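Long-range contact in CELL division control protein 6 (Pyrobaculum aerophilum, PDB 1FNN), which binds ADP and magnesium as an AAA+ ATPase of the Cdc6/Cdc18 family and is probably involved in regulating DNA replication: residues Leu242-Ala253 with Asp266-Leu275. Sequence-based numbering, arbitrary orientation.
With ADP (adenosine-5'-diphosphate), chain D.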
ATOM      1  N   LEU A 242      -2.751   3.354   1.553  1.00 37.67           N
ATOM      2  CA  LEU A 242      -2.860   4.310   2.670  1.00 33.94           C
ATOM      3  C   LEU A 242      -2.471   5.689   2.219  1.00 34.39           C
ATOM      4  O   LEU A 242      -3.157   6.635   2.603  1.00 37.86           O
ATOM      5  CB  LEU A 242      -1.888   3.821   3.775  1.00 34.42           C
ATOM      6  CG  LEU A 242      -1.793   4.688   5.027  1.00 44.79           C
ATOM      7  CD1 LEU A 242      -3.146   4.763   5.707  1.00 41.17           C
ATOM      8  CD2 LEU A 242      -0.690   4.098   5.949  1.00 41.40           C
ATOM      9  N   ALA A 243      -1.370   5.854   1.478  1.00 34.85           N
ATOM     10  CA  ALA A 243      -0.949   7.168   1.048  1.00 34.97           C
ATOM     11  C   ALA A 243      -2.009   7.821   0.174  1.00 36.47           C
ATOM     12  O   ALA A 243      -2.344   8.995   0.357  1.00 32.61           O
ATOM     13  CB  ALA A 243       0.407   7.158   0.359  1.00 33.07           C
ATOM     14  N   ILE A 244      -2.569   7.042  -0.768  1.00 33.73           N
ATOM     15  CA  ILE A 244      -3.621   7.646  -1.638  1.00 32.23           C
ATOM     16  C   ILE A 244      -4.870   7.967  -0.849  1.00 30.35           C
ATOM     17  O   ILE A 244      -5.561   8.970  -1.023  1.00 33.06           O
ATOM     18  CB  ILE A 244      -3.915   6.653  -2.814  1.00 32.11           C
ATOM     19  CG1 ILE A 244      -2.661   6.511  -3.685  1.00 32.80           C
ATOM     20  CG2 ILE A 244      -5.133   7.176  -3.594  1.00 30.11           C
ATOM     21  CD1 ILE A 244      -2.616   5.278  -4.603  1.00 33.84           C
ATOM     22  N   ASP A 245      -5.244   7.133   0.113  1.00 30.17           N
ATOM     23  CA  ASP A 245      -6.398   7.365   0.963  1.00 33.25           C
ATOM     24  C   ASP A 245      -6.189   8.669   1.761  1.00 35.06           C
ATOM     25  O   ASP A 245      -7.081   9.510   1.811  1.00 32.26           O
ATOM     26  CB  ASP A 245      -6.526   6.144   1.870  1.00 38.60           C
ATOM     27  CG  ASP A 245      -7.660   6.043   2.844  1.00 44.24           C
ATOM     28  OD1 ASP A 245      -8.637   6.789   2.803  1.00 46.26           O
ATOM     29  OD2 ASP A 245      -7.662   5.188   3.751  1.00 51.30           O
ATOM     30  N   ILE A 246      -4.948   8.901   2.251  1.00 33.10           N
ATOM     31  CA  ILE A 246      -4.718  10.147   2.989  1.00 33.57           C
ATOM     32  C   ILE A 246      -4.801  11.346   2.079  1.00 31.89           C
ATOM     33  O   ILE A 246      -5.341  12.382   2.499  1.00 33.15           O
ATOM     34  CB  ILE A 246      -3.343  10.091   3.747  1.00 31.93           C
ATOM     35  CG1 ILE A 246      -3.493   9.109   4.924  1.00 32.31           C
ATOM     36  CG2 ILE A 246      -2.970  11.511   4.168  1.00 32.30           C
ATOM     37  CD1 ILE A 246      -2.098   8.682   5.476  1.00 37.94           C
ATOM     38  N   LEU A 247      -4.222  11.301   0.873  1.00 34.11           N
ATOM     39  CA  LEU A 247      -4.319  12.407  -0.062  1.00 37.95           C
ATOM     40  C   LEU A 247      -5.781  12.787  -0.360  1.00 37.80           C
ATOM     41  O   LEU A 247      -6.203  13.957  -0.277  1.00 31.85           O
ATOM     42  CB  LEU A 247      -3.596  12.097  -1.380  1.00 38.05           C
ATOM     43  CG  LEU A 247      -3.684  13.094  -2.526  1.00 42.78           C
ATOM     44  CD1 LEU A 247      -3.238  14.513  -2.104  1.00 41.32           C
ATOM     45  CD2 LEU A 247      -2.808  12.698  -3.716  1.00 33.98           C
ATOM     46  N   TYR A 248      -6.575  11.753  -0.626  1.00 35.88           N
ATOM     47  CA  TYR A 248      -7.986  12.005  -1.002  1.00 36.18           C
ATOM     48  C   TYR A 248      -8.783  12.569   0.168  1.00 36.33           C
ATOM     49  O   TYR A 248      -9.538  13.546   0.071  1.00 33.79           O
ATOM     50  CB  TYR A 248      -8.595  10.665  -1.449  1.00 38.04           C
ATOM     51  CG  TYR A 248     -10.053  10.737  -1.865  1.00 37.60           C
ATOM     52  CD1 TYR A 248     -10.459  11.646  -2.835  1.00 37.42           C
ATOM     53  CD2 TYR A 248     -11.002   9.903  -1.292  1.00 37.21           C
ATOM     54  CE1 TYR A 248     -11.783  11.734  -3.237  1.00 36.75           C
ATOM     55  CE2 TYR A 248     -12.335   9.983  -1.688  1.00 39.64           C
ATOM     56  CZ  TYR A 248     -12.704  10.898  -2.655  1.00 39.66           C
ATOM     57  OH  TYR A 248     -14.037  10.973  -3.044  1.00 41.55           O
ATOM     58  N   ARG A 249      -8.664  11.978   1.360  1.00 36.94           N
ATOM     59  CA  ARG A 249      -9.253  12.519   2.572  1.00 35.35           C
ATOM     60  C   ARG A 249      -8.803  13.954   2.878  1.00 35.09           C
ATOM     61  O   ARG A 249      -9.663  14.760   3.269  1.00 39.45           O
ATOM     62  CB  ARG A 249      -8.895  11.695   3.832  1.00 37.23           C
ATOM     63  CG  ARG A 249      -9.758  10.442   3.934  1.00 38.12           C
ATOM     64  CD  ARG A 249      -9.124   9.412   4.832  1.00 38.80           C
ATOM     65  NE  ARG A 249      -9.728   8.104   4.939  1.00 37.63           N
ATOM     66  CZ  ARG A 249     -10.770   7.784   5.673  1.00 36.66           C
ATOM     67  NH1 ARG A 249     -11.205   6.544   5.667  1.00 38.03           N
ATOM     68  NH2 ARG A 249     -11.385   8.700   6.419  1.00 42.11           N
ATOM     69  N   SER A 250      -7.592  14.322   2.519  1.00 34.76           N
ATOM     70  CA  SER A 250      -7.080  15.656   2.804  1.00 39.85           C
ATOM     71  C   SER A 250      -7.683  16.623   1.796  1.00 39.63           C
ATOM     72  O   SER A 250      -7.917  17.779   2.135  1.00 37.28           O
ATOM     73  CB  SER A 250      -5.548  15.729   2.748  1.00 38.70           C
ATOM     74  OG  SER A 250      -4.994  14.810   3.722  1.00 40.92           O
ATOM     75  N   ALA A 251      -7.696  16.234   0.520  1.00 35.99           N
ATOM     76  CA  ALA A 251      -8.327  17.107  -0.500  1.00 38.75           C
ATOM     77  C   ALA A 251      -9.770  17.387  -0.123  1.00 36.81           C
ATOM     78  O   ALA A 251     -10.211  18.545  -0.220  1.00 38.98           O
ATOM     79  CB  ALA A 251      -8.273  16.470  -1.893  1.00 34.83           C
ATOM     80  N   TYR A 252     -10.486  16.373   0.331  1.00 35.23           N
ATOM     81  CA  TYR A 252     -11.882  16.555   0.667  1.00 40.34           C
ATOM     82  C   TYR A 252     -12.036  17.400   1.927  1.00 44.32           C
ATOM     83  O   TYR A 252     -12.927  18.252   1.974  1.00 41.25           O
ATOM     84  CB  TYR A 252     -12.652  15.235   0.828  1.00 41.54           C
ATOM     85  CG  TYR A 252     -14.091  15.414   1.217  1.00 45.19           C
ATOM     86  CD1 TYR A 252     -15.027  15.825   0.253  1.00 47.72           C
ATOM     87  CD2 TYR A 252     -14.529  15.190   2.515  1.00 45.91           C
ATOM     88  CE1 TYR A 252     -16.368  16.004   0.583  1.00 46.21           C
ATOM     89  CE2 TYR A 252     -15.853  15.361   2.865  1.00 49.03           C
ATOM     90  CZ  TYR A 252     -16.760  15.768   1.883  1.00 51.45           C
ATOM     91  OH  TYR A 252     -18.075  15.933   2.245  1.00 49.57           O
ATOM     92  N   ALA A 253     -11.243  17.091   2.969  1.00 42.14           N
ATOM     93  CA  ALA A 253     -11.259  17.970   4.150  1.00 40.55           C
ATOM     94  C   ALA A 253     -11.028  19.394   3.713  1.00 38.00           C
ATOM     95  O   ALA A 253     -11.793  20.298   4.081  1.00 44.36           O
ATOM     96  CB  ALA A 253     -10.194  17.467   5.160  1.00 32.12           C
ATOM     97  N   ASP A 266      -5.183  19.632   7.203  1.00 40.01           N
ATOM     98  CA  ASP A 266      -6.055  18.606   6.557  1.00 37.11           C
ATOM     99  C   ASP A 266      -5.355  17.265   6.550  1.00 32.95           C
ATOM    100  O   ASP A 266      -5.928  16.206   6.844  1.00 37.98           O
ATOM    101  CB  ASP A 266      -6.325  19.124   5.114  1.00 31.60           C
ATOM    102  CG  ASP A 266      -7.028  20.488   5.115  1.00 26.70           C
ATOM    103  OD1 ASP A 266      -8.015  20.542   5.901  1.00 37.33           O
ATOM    104  OD2 ASP A 266      -6.512  21.292   4.350  1.00 40.32           O
ATOM    105  N   VAL A 267      -4.046  17.223   6.211  1.00 32.74           N
ATOM    106  CA  VAL A 267      -3.294  15.977   6.240  1.00 35.64           C
ATOM    107  C   VAL A 267      -3.239  15.351   7.640  1.00 39.60           C
ATOM    108  O   VAL A 267      -3.431  14.132   7.825  1.00 37.80           O
ATOM    109  CB  VAL A 267      -1.880  16.209   5.687  1.00 39.42           C
ATOM    110  CG1 VAL A 267      -0.911  15.038   5.817  1.00 31.97           C
ATOM    111  CG2 VAL A 267      -1.908  16.649   4.209  1.00 41.20           C
ATOM    112  N   ARG A 268      -2.924  16.167   8.676  1.00 37.03           N
ATOM    113  CA  ARG A 268      -2.812  15.645  10.038  1.00 35.73           C
ATOM    114  C   ARG A 268      -4.091  14.985  10.499  1.00 32.67           C
ATOM    115  O   ARG A 268      -4.150  13.885  11.063  1.00 36.74           O
ATOM    116  CB  ARG A 268      -2.436  16.821  11.025  1.00 38.21           C
ATOM    117  CG  ARG A 268      -1.032  17.368  10.731  1.00 35.30           C
ATOM    118  CD  ARG A 268      -0.537  18.449  11.766  1.00 34.73           C
ATOM    119  NE  ARG A 268       0.631  19.123  11.154  1.00 33.11           N
ATOM    120  CZ  ARG A 268       0.613  20.402  10.842  1.00 29.90           C
ATOM    121  NH1 ARG A 268      -0.485  21.134  11.079  1.00 38.82           N
ATOM    122  NH2 ARG A 268       1.682  20.960  10.294  1.00 31.56           N
ATOM    123  N   LYS A 269      -5.225  15.665  10.261  1.00 34.10           N
ATOM    124  CA  LYS A 269      -6.526  15.114  10.638  1.00 36.68           C
ATOM    125  C   LYS A 269      -6.812  13.858   9.800  1.00 37.89           C
ATOM    126  O   LYS A 269      -7.271  12.892  10.399  1.00 37.18           O
ATOM    127  CB  LYS A 269      -7.669  16.122  10.477  1.00 49.03           C
ATOM    128  CG  LYS A 269      -7.213  17.539  10.791  1.00 64.92           C
ATOM    129  CD  LYS A 269      -8.158  18.282  11.742  1.00 74.24           C
ATOM    130  CE  LYS A 269      -7.366  19.076  12.768  1.00 66.82           C
ATOM    131  NZ  LYS A 269      -8.012  20.337  13.206  1.00 76.82           N
ATOM    132  N   SER A 270      -6.494  13.885   8.503  1.00 38.59           N
ATOM    133  CA  SER A 270      -6.784  12.673   7.682  1.00 37.07           C
ATOM    134  C   SER A 270      -5.929  11.497   8.117  1.00 40.89           C
ATOM    135  O   SER A 270      -6.401  10.377   8.353  1.00 36.85           O
ATOM    136  CB  SER A 270      -6.580  13.041   6.194  1.00 36.36           C
ATOM    137  OG  SER A 270      -7.587  14.045   5.840  1.00 33.50           O
ATOM    138  N   SER A 271      -4.618  11.761   8.340  1.00 39.04           N
ATOM    139  CA  SER A 271      -3.722  10.758   8.858  1.00 40.44           C
ATOM    140  C   SER A 271      -4.237  10.151  10.134  1.00 38.28           C
ATOM    141  O   SER A 271      -4.236   8.914  10.328  1.00 38.49           O
ATOM    142  CB  SER A 271      -2.292  11.330   9.075  1.00 42.05           C
ATOM    143  OG  SER A 271      -1.565  10.273   9.730  1.00 50.78           O
ATOM    144  N   LYS A 272      -4.789  10.967  11.044  1.00 43.69           N
ATOM    145  CA  LYS A 272      -5.273  10.389  12.313  1.00 46.95           C
ATOM    146  C   LYS A 272      -6.491   9.525  12.166  1.00 46.97           C
ATOM    147  O   LYS A 272      -6.726   8.603  12.958  1.00 44.80           O
ATOM    148  CB  LYS A 272      -5.452  11.509  13.348  1.00 58.71           C
ATOM    149  CG  LYS A 272      -4.986  11.088  14.736  1.00 63.14           C
ATOM    150  CD  LYS A 272      -5.338  12.153  15.763  1.00 77.20           C
ATOM    151  CE  LYS A 272      -5.309  11.576  17.174  1.00 77.92           C
ATOM    152  NZ  LYS A 272      -5.609  12.649  18.175  1.00 82.88           N
ATOM    153  N   GLU A 273      -7.323   9.713  11.112  1.00 48.20           N
ATOM    154  CA  GLU A 273      -8.449   8.814  10.914  1.00 45.74           C
ATOM    155  C   GLU A 273      -8.020   7.436  10.467  1.00 45.54           C
ATOM    156  O   GLU A 273      -8.761   6.472  10.700  1.00 51.97           O
ATOM    157  CB  GLU A 273      -9.415   9.394   9.852  1.00 50.53           C
ATOM    158  CG  GLU A 273     -10.123  10.631  10.376  1.00 57.20           C
ATOM    159  CD  GLU A 273     -11.421  10.316  11.082  1.00 64.39           C
ATOM    160  OE1 GLU A 273     -11.679   9.171  11.492  1.00 66.94           O
ATOM    161  OE2 GLU A 273     -12.230  11.257  11.237  1.00 78.99           O
ATOM    162  N   VAL A 274      -6.901   7.300   9.757  1.00 44.52           N
ATOM    163  CA  VAL A 274      -6.471   5.998   9.284  1.00 45.37           C
ATOM    164  C   VAL A 274      -5.218   5.440   9.962  1.00 53.55           C
ATOM    165  O   VAL A 274      -4.788   4.342   9.575  1.00 51.87           O
ATOM    166  CB  VAL A 274      -6.189   6.026   7.771  1.00 45.48           C
ATOM    167  CG1 VAL A 274      -7.512   6.348   7.042  1.00 50.24           C
ATOM    168  CG2 VAL A 274      -5.142   7.044   7.394  1.00 39.93           C
ATOM    169  N   LEU A 275      -4.540   6.253  10.782  1.00 51.35           N
ATOM    170  CA  LEU A 275      -3.295   5.746  11.384  1.00 55.38           C
ATOM    171  C   LEU A 275      -3.305   5.918  12.900  1.00 55.96           C
ATOM    172  O   LEU A 275      -3.910   6.898  13.354  1.00 55.47           O
ATOM    173  CB  LEU A 275      -2.071   6.525  10.897  1.00 50.68           C
ATOM    174  CG  LEU A 275      -1.612   6.284   9.471  1.00 47.29           C
ATOM    175  CD1 LEU A 275      -0.465   7.177   9.080  1.00 48.36           C
ATOM    176  CD2 LEU A 275      -1.224   4.812   9.295  1.00 55.58           C
TER
HETATM  177  PB  ADP D 398      -1.729  -4.675  -3.175  1.00 37.26           P
HETATM  178  O1B ADP D 398      -2.494  -5.810  -3.843  1.00 34.66           O
HETATM  179  O2B ADP D 398      -0.316  -4.830  -3.222  1.00 39.89           O
HETATM  180  O3B ADP D 398      -2.243  -4.743  -1.811  1.00 37.48           O
HETATM  181  PA  ADP D 398      -2.681  -2.513  -4.753  1.00 36.67           P
HETATM  182  O1A ADP D 398      -2.406  -3.105  -6.074  1.00 37.96           O
HETATM  183  O2A ADP D 398      -4.114  -2.542  -4.438  1.00 36.56           O
HETATM  184  O3A ADP D 398      -1.856  -3.215  -3.666  1.00 37.58           O
HETATM  185  O5' ADP D 398      -2.246  -0.934  -4.700  1.00 36.16           O
HETATM  186  C5' ADP D 398      -2.779  -0.192  -3.618  1.00 34.33           C
HETATM  187  C4' ADP D 398      -3.214   1.167  -4.202  1.00 34.39           C
HETATM  188  O4' ADP D 398      -2.068   1.811  -4.711  1.00 34.50           O
HETATM  189  C3' ADP D 398      -4.182   1.075  -5.375  1.00 34.84           C
HETATM  190  O3' ADP D 398      -5.005   2.229  -5.357  1.00 35.06           O
HETATM  191  C2' ADP D 398      -3.212   1.018  -6.505  1.00 37.05           C
HETATM  192  O2' ADP D 398      -3.792   1.431  -7.743  1.00 35.23           O
HETATM  193  C1' ADP D 398      -2.181   2.064  -6.061  1.00 36.11           C
HETATM  194  N9  ADP D 398      -0.935   1.703  -6.617  1.00 33.44           N
HETATM  195  C8  ADP D 398      -0.084   0.748  -6.128  1.00 35.88           C
HETATM  196  N7  ADP D 398       1.109   0.765  -6.645  1.00 32.40           N
HETATM  197  C5  ADP D 398       1.032   1.816  -7.545  1.00 29.59           C
HETATM  198  C6  ADP D 398       1.970   2.346  -8.445  1.00 32.67           C
HETATM  199  N6  ADP D 398       3.182   1.827  -8.560  1.00 35.34           N
HETATM  200  N1  ADP D 398       1.595   3.367  -9.221  1.00 34.91           N
HETATM  201  C2  ADP D 398       0.366   3.835  -9.113  1.00 31.05           C
HETATM  202  N3  ADP D 398      -0.619   3.433  -8.312  1.00 35.76           N
HETATM  203  C4  ADP D 398      -0.202   2.394  -7.540  1.00 31.49           C
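Val274 packs as a knob into a hole formed by Leu242, Asp245, Ile246 and Arg249. From CB its two methyls part. CB itself lies 3.9 Å from Leu242 CD1. CG1 stands anti to the carbonyl carbon (chi1 -63°) and enters the polar side of the hole. There it touches Asp245 OD2 and covers one face of the Arg249 guanidinium, 3.5 Å from NE. CG2 turns to the apolar side, against Leu242 CD1 at 3.5 Å, a tight carbon pair, and against Ile246 CG1. Leu275 extends this patch, its CD2 pressed on Leu242 CD2.

The guanidinium under Val274 is held from its own helix. Arg249 NE gives a 2.7 Å salt-bridge hydrogen bond to Asp245 OD1, nearly in the guanidinium plane but 37° above the carboxylate plane.

Ser270 is the second knob, set among Ile246, Arg249, Ser250 and Ala253. Its CB meets Arg249 CB and Ser250 OG. Here the backbones come close: the CA atoms of Ser250 and Asp266 are 4.9 Å apart. Ser250 OG bonds back to Ile246 O at 2.7 Å, on the opposite face of that carbonyl from the Ser250 amide. The same OG also lies against Val267 CA. A leucine in place of Ser250 would probably crowd Val267 and Ser270, force the helices apart and leave Ile246 O without its side-chain donor.

Near the far end, Asp266 sets its CB against Ser250 O; its carboxylate is bound outside the contact by Arg259 and the Ala263 amide.

The helices run at 129° with axes 8.3 Å apart. On another side of helix 240-256, Ile244 CD1 touches ADP O4'. The pair is two consecutive, obliquely crossing helices of the AAA+ lid domain, packed knob into hole.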